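Local coordinates for gene 2 protein (Enterobacteria phage Sf6, PDB 5C12) that forms the nuclease domain of the viral large terminase subunit, which binds metal ions for cutting DNA during packaging, at residues 65-77 with 199-213. The protein carries 1 engineered substitution. Sequence-based numbering, arbitrary orientation.
Sequences SRHGSVVKRIAEG and LSFDKEAIGEKMLEK
Three backbone hydrogen bonds dock strand 200-201 in parallel on the start of strand 70-77: Ser200 N to Ser69 O (2.8 Å, 173° at the hydrogen), Val71 N to Ser200 O (2.8 Å) and Asp202 N to Val71 O (3.0 Å). Val71 points to the same face of the sheet as Phe201. With CG1 anti to the backbone N (chi1 -179°), it places that methyl against Ile206 CD1, while its CG2 lies 3.9 Å from Leu199 CD1 and its CB meets the Phe201 ring obliquely.

Past Asp202, which caps helix 203-206 by accepting from Ala205 N, the strands part and helices pack instead. The Ile206 and Ile74 side chains lie side by side, and a water bridges Ile74 N and Ile206 O where direct strand pairing has ended. Bends at chi2 and chi3 bring Met210 CE back to 3.8 Å from Glu76 N, SD lying beside Glu76 CD. Beyond it, Lys213 NZ closes a salt bridge on the syn lone pair of Glu76 OE1 (2.8 Å). The Glu76 side chain is about 12 Å from a bound magnesium ion, too far to coordinate it.

The 208-213 segment crosses strand 70-77 at 77°, their axes approaching to 8.2 Å. Strand 200-201 edges the mixed sheet of this RNase H-like terminase nuclease; helix 249-256 packs on Val71, Ile74 and Met210, while helix 168-189 touches Leu199 and Phe201.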
loop_
_atom_site.group_PDB
_atom_site.type_symbol
_atom_site.label_atom_id
_atom_site.label_comp_id
_atom_site.label_asym_id
_atom_site.label_seq_id
_atom_site.Cartn_x
_atom_site.Cartn_y
_atom_site.Cartn_z
ATOM N N SER A 65 3.979 2.683 6.514
ATOM C CA SER A 65 5.365 2.957 6.202
ATOM C C SER A 65 6.168 1.677 6.213
ATOM O O SER A 65 5.912 0.784 7.028
ATOM C CB SER A 65 5.958 3.937 7.208
ATOM O OG SER A 65 7.267 4.309 6.836
ATOM N N ARG A 66 7.146 1.601 5.318
ATOM C CA ARG A 66 8.075 0.483 5.307
ATOM C C ARG A 66 9.493 0.973 5.140
ATOM O O ARG A 66 9.740 2.037 4.547
ATOM C CB ARG A 66 7.722 -0.465 4.164
ATOM C CG ARG A 66 7.911 0.090 2.764
ATOM C CD ARG A 66 7.394 -0.853 1.699
ATOM N NE ARG A 66 7.452 -0.289 0.347
ATOM C CZ ARG A 66 8.413 -0.499 -0.540
ATOM N NH1 ARG A 66 9.465 -1.266 -0.265
ATOM N NH2 ARG A 66 8.311 0.038 -1.744
ATOM N N HIS A 67 10.428 0.181 5.626
ATOM C CA HIS A 67 11.840 0.368 5.391
ATOM C C HIS A 67 12.217 -0.799 4.503
ATOM O O HIS A 67 12.223 -1.943 4.950
ATOM C CB HIS A 67 12.612 0.349 6.712
ATOM C CG HIS A 67 14.095 0.434 6.549
ATOM N ND1 HIS A 67 14.972 0.245 7.600
ATOM C CD2 HIS A 67 14.861 0.676 5.460
ATOM C CE1 HIS A 67 16.212 0.366 7.164
ATOM N NE2 HIS A 67 16.173 0.637 5.873
ATOM N N GLY A 68 12.504 -0.541 3.228
ATOM C CA GLY A 68 12.685 -1.636 2.301
ATOM C C GLY A 68 11.497 -2.573 2.341
ATOM O O GLY A 68 10.346 -2.175 2.241
ATOM N N SER A 69 11.782 -3.863 2.522
ATOM C CA SER A 69 10.749 -4.869 2.492
ATOM C C SER A 69 10.130 -5.158 3.865
ATOM O O SER A 69 9.426 -6.152 4.010
ATOM C CB SER A 69 11.324 -6.170 1.899
ATOM O OG SER A 69 11.751 -5.929 0.548
ATOM N N VAL A 70 10.400 -4.324 4.862
ATOM C CA VAL A 70 9.831 -4.547 6.203
ATOM C C VAL A 70 8.872 -3.418 6.549
ATOM O O VAL A 70 9.287 -2.267 6.660
ATOM C CB VAL A 70 10.916 -4.654 7.285
ATOM C CG1 VAL A 70 10.264 -4.924 8.649
ATOM C CG2 VAL A 70 11.895 -5.782 6.950
ATOM N N VAL A 71 7.590 -3.741 6.684
ATOM C CA VAL A 71 6.560 -2.781 7.106
ATOM C C VAL A 71 6.705 -2.477 8.611
ATOM O O VAL A 71 6.759 -3.393 9.431
ATOM C CB VAL A 71 5.144 -3.314 6.789
ATOM C CG1 VAL A 71 4.058 -2.308 7.205
ATOM C CG2 VAL A 71 4.997 -3.642 5.303
ATOM N N LYS A 72 6.796 -1.200 8.969
ATOM C CA LYS A 72 7.079 -0.811 10.344
ATOM C C LYS A 72 5.967 -0.021 11.044
ATOM O O LYS A 72 5.950 0.036 12.273
ATOM C CB LYS A 72 8.411 -0.076 10.440
ATOM C CG LYS A 72 8.468 1.244 9.768
ATOM C CD LYS A 72 9.796 1.943 10.062
ATOM C CE LYS A 72 9.838 3.309 9.395
ATOM N NZ LYS A 72 11.130 3.955 9.714
ATOM N N ARG A 73 5.051 0.583 10.293
ATOM C CA ARG A 73 3.935 1.307 10.881
ATOM C C ARG A 73 2.691 1.173 10.042
ATOM O O ARG A 73 2.740 1.278 8.810
ATOM C CB ARG A 73 4.240 2.809 11.082
ATOM C CG ARG A 73 3.224 3.499 11.986
ATOM C CD ARG A 73 3.351 4.993 12.057
ATOM N NE ARG A 73 4.669 5.419 12.499
ATOM C CZ ARG A 73 5.013 5.626 13.760
ATOM N NH1 ARG A 73 4.145 5.416 14.733
ATOM N NH2 ARG A 73 6.235 6.037 14.047
ATOM N N ILE A 74 1.583 0.915 10.718
ATOM C CA ILE A 74 0.236 0.971 10.147
ATOM C C ILE A 74 -0.649 1.749 11.101
ATOM O O ILE A 74 -0.831 1.369 12.271
ATOM C CB ILE A 74 -0.372 -0.447 9.957
ATOM C CG1 ILE A 74 0.467 -1.321 9.001
ATOM C CG2 ILE A 74 -1.813 -0.352 9.537
ATOM C CD1 ILE A 74 0.485 -0.916 7.530
ATOM N N ALA A 75 -1.172 2.886 10.658
ATOM C CA ALA A 75 -1.850 3.788 11.565
ATOM C C ALA A 75 -3.152 4.251 10.974
ATOM O O ALA A 75 -3.265 4.435 9.772
ATOM C CB ALA A 75 -0.968 5.020 11.899
ATOM N N GLU A 76 -4.123 4.445 11.846
ATOM C CA GLU A 76 -5.435 4.977 11.491
ATOM C C GLU A 76 -5.563 6.407 12.027
ATOM O O GLU A 76 -5.109 6.737 13.137
ATOM C CB GLU A 76 -6.546 4.066 12.040
ATOM C CG GLU A 76 -6.530 3.896 13.568
ATOM C CD GLU A 76 -7.557 2.901 14.119
ATOM O OE1 GLU A 76 -8.192 2.178 13.322
ATOM O OE2 GLU A 76 -7.723 2.882 15.359
ATOM N N GLY A 77 -6.183 7.260 11.224
ATOM C CA GLY A 77 -6.347 8.654 11.571
ATOM C C GLY A 77 -7.815 8.971 11.727
ATOM O O GLY A 77 -8.572 8.946 10.754
ATOM N N LEU A 199 7.819 -9.234 1.497
ATOM C CA LEU A 199 7.302 -8.199 2.378
ATOM C C LEU A 199 7.080 -8.841 3.735
ATOM O O LEU A 199 6.451 -9.894 3.829
ATOM C CB LEU A 199 5.998 -7.611 1.858
ATOM C CG LEU A 199 5.666 -6.291 2.560
ATOM C CD1 LEU A 199 6.636 -5.188 2.165
ATOM C CD2 LEU A 199 4.219 -5.898 2.257
ATOM N N SER A 200 7.685 -8.259 4.756
ATOM C CA SER A 200 7.537 -8.682 6.137
ATOM C C SER A 200 6.780 -7.646 6.938
ATOM O O SER A 200 6.999 -6.442 6.787
ATOM C CB SER A 200 8.908 -8.911 6.762
ATOM O OG SER A 200 8.785 -9.389 8.099
ATOM N N PHE A 201 5.889 -8.093 7.821
ATOM C CA PHE A 201 5.290 -7.192 8.788
ATOM C C PHE A 201 6.016 -7.258 10.133
ATOM O O PHE A 201 6.059 -8.287 10.769
ATOM C CB PHE A 201 3.800 -7.495 8.976
ATOM C CG PHE A 201 3.015 -7.389 7.707
ATOM C CD1 PHE A 201 2.650 -6.150 7.220
ATOM C CD2 PHE A 201 2.652 -8.530 7.006
ATOM C CE1 PHE A 201 1.951 -6.049 6.026
ATOM C CE2 PHE A 201 1.967 -8.433 5.821
ATOM C CZ PHE A 201 1.599 -7.192 5.339
ATOM N N ASP A 202 6.611 -6.164 10.557
ATOM C CA ASP A 202 7.259 -6.126 11.866
ATOM C C ASP A 202 6.181 -5.999 12.940
ATOM O O ASP A 202 5.724 -4.900 13.254
ATOM C CB ASP A 202 8.250 -4.977 11.910
ATOM C CG ASP A 202 9.102 -4.980 13.162
ATOM O OD1 ASP A 202 8.658 -5.489 14.208
ATOM O OD2 ASP A 202 10.220 -4.438 13.097
ATOM N N LYS A 203 5.761 -7.133 13.489
ATOM C CA LYS A 203 4.614 -7.162 14.367
ATOM C C LYS A 203 4.837 -6.328 15.630
ATOM O O LYS A 203 3.934 -5.617 16.066
ATOM C CB LYS A 203 4.248 -8.607 14.743
ATOM C CG LYS A 203 3.021 -8.708 15.665
ATOM C CD LYS A 203 2.586 -10.144 15.890
ATOM C CE LYS A 203 1.307 -10.196 16.716
ATOM N NZ LYS A 203 0.823 -11.587 16.921
ATOM N N GLU A 204 6.035 -6.387 16.204
ATOM C CA GLU A 204 6.313 -5.618 17.410
ATOM C C GLU A 204 6.237 -4.120 17.139
ATOM O O GLU A 204 5.713 -3.372 17.953
ATOM C CB GLU A 204 7.688 -5.959 17.972
ATOM C CG GLU A 204 7.954 -5.318 19.325
ATOM C CD GLU A 204 9.294 -5.720 19.912
ATOM O OE1 GLU A 204 9.631 -6.921 19.849
ATOM O OE2 GLU A 204 10.009 -4.832 20.427
ATOM N N ALA A 205 6.736 -3.693 15.979
ATOM C CA ALA A 205 6.749 -2.272 15.638
ATOM C C ALA A 205 5.350 -1.780 15.308
ATOM O O ALA A 205 4.961 -0.671 15.682
ATOM C CB ALA A 205 7.696 -2.023 14.440
ATOM N N ILE A 206 4.595 -2.595 14.585
ATOM C CA ILE A 206 3.304 -2.169 14.071
ATOM C C ILE A 206 2.245 -2.237 15.160
ATOM O O ILE A 206 1.368 -1.383 15.250
ATOM C CB ILE A 206 2.850 -3.061 12.915
ATOM C CG1 ILE A 206 3.741 -2.844 11.680
ATOM C CG2 ILE A 206 1.396 -2.801 12.590
ATOM C CD1 ILE A 206 3.551 -3.896 10.608
ATOM N N GLY A 207 2.326 -3.288 15.957
ATOM C CA GLY A 207 1.335 -3.557 16.992
ATOM C C GLY A 207 0.317 -4.556 16.484
ATOM O O GLY A 207 -0.143 -4.475 15.345
ATOM N N GLU A 208 -0.052 -5.497 17.337
ATOM C CA GLU A 208 -0.966 -6.563 16.957
ATOM C C GLU A 208 -2.335 -6.044 16.493
ATOM O O GLU A 208 -2.882 -6.523 15.504
ATOM C CB GLU A 208 -1.147 -7.521 18.138
ATOM C CG GLU A 208 -1.816 -8.808 17.762
ATOM C CD GLU A 208 -1.777 -9.819 18.892
ATOM O OE1 GLU A 208 -1.737 -9.384 20.062
ATOM O OE2 GLU A 208 -1.775 -11.034 18.604
ATOM N N LYS A 209 -2.883 -5.076 17.212
ATOM C CA LYS A 209 -4.237 -4.583 16.940
ATOM C C LYS A 209 -4.315 -3.978 15.536
ATOM O O LYS A 209 -5.199 -4.320 14.748
ATOM C CB LYS A 209 -4.628 -3.542 17.993
ATOM C CG LYS A 209 -5.870 -2.741 17.690
ATOM C CD LYS A 209 -7.130 -3.476 18.055
ATOM C CE LYS A 209 -8.248 -2.491 18.379
ATOM N NZ LYS A 209 -9.559 -3.175 18.538
ATOM N N MET A 210 -3.384 -3.095 15.223
ATOM C CA MET A 210 -3.393 -2.469 13.911
ATOM C C MET A 210 -3.046 -3.469 12.806
ATOM O O MET A 210 -3.543 -3.365 11.681
ATOM C CB MET A 210 -2.458 -1.242 13.867
ATOM C CG MET A 210 -2.957 -0.017 14.659
ATOM S SD MET A 210 -4.664 0.408 14.261
ATOM C CE MET A 210 -4.548 0.723 12.534
ATOM N N LEU A 211 -2.178 -4.431 13.100
ATOM C CA LEU A 211 -1.836 -5.423 12.097
ATOM C C LEU A 211 -3.075 -6.246 11.725
ATOM O O LEU A 211 -3.315 -6.510 10.545
ATOM C CB LEU A 211 -0.697 -6.325 12.589
ATOM C CG LEU A 211 -0.107 -7.285 11.564
ATOM C CD1 LEU A 211 0.486 -6.539 10.400
ATOM C CD2 LEU A 211 0.945 -8.186 12.246
ATOM N N GLU A 212 -3.846 -6.661 12.728
ATOM C CA GLU A 212 -5.098 -7.391 12.511
ATOM C C GLU A 212 -6.100 -6.552 11.700
ATOM O O GLU A 212 -6.783 -7.084 10.823
ATOM C CB GLU A 212 -5.729 -7.821 13.835
ATOM C CG GLU A 212 -7.059 -8.526 13.640
ATOM C CD GLU A 212 -6.947 -9.660 12.638
ATOM O OE1 GLU A 212 -5.984 -10.446 12.789
ATOM O OE2 GLU A 212 -7.782 -9.753 11.697
ATOM N N LYS A 213 -6.207 -5.260 11.989
ATOM C CA LYS A 213 -7.126 -4.417 11.216
ATOM C C LYS A 213 -6.709 -4.360 9.750
ATOM O O LYS A 213 -7.554 -4.450 8.838
ATOM C CB LYS A 213 -7.178 -2.978 11.773
ATOM C CG LYS A 213 -7.806 -2.855 13.142
ATOM C CD LYS A 213 -8.179 -1.397 13.375
ATOM C CE LYS A 213 -8.813 -1.178 14.709
ATOM N NZ LYS A 213 -9.547 0.127 14.706
HETATM O O HOH W 1 1.755 0.886 13.642
HETATM O O HOH W 2 -7.506 0.697 16.901
#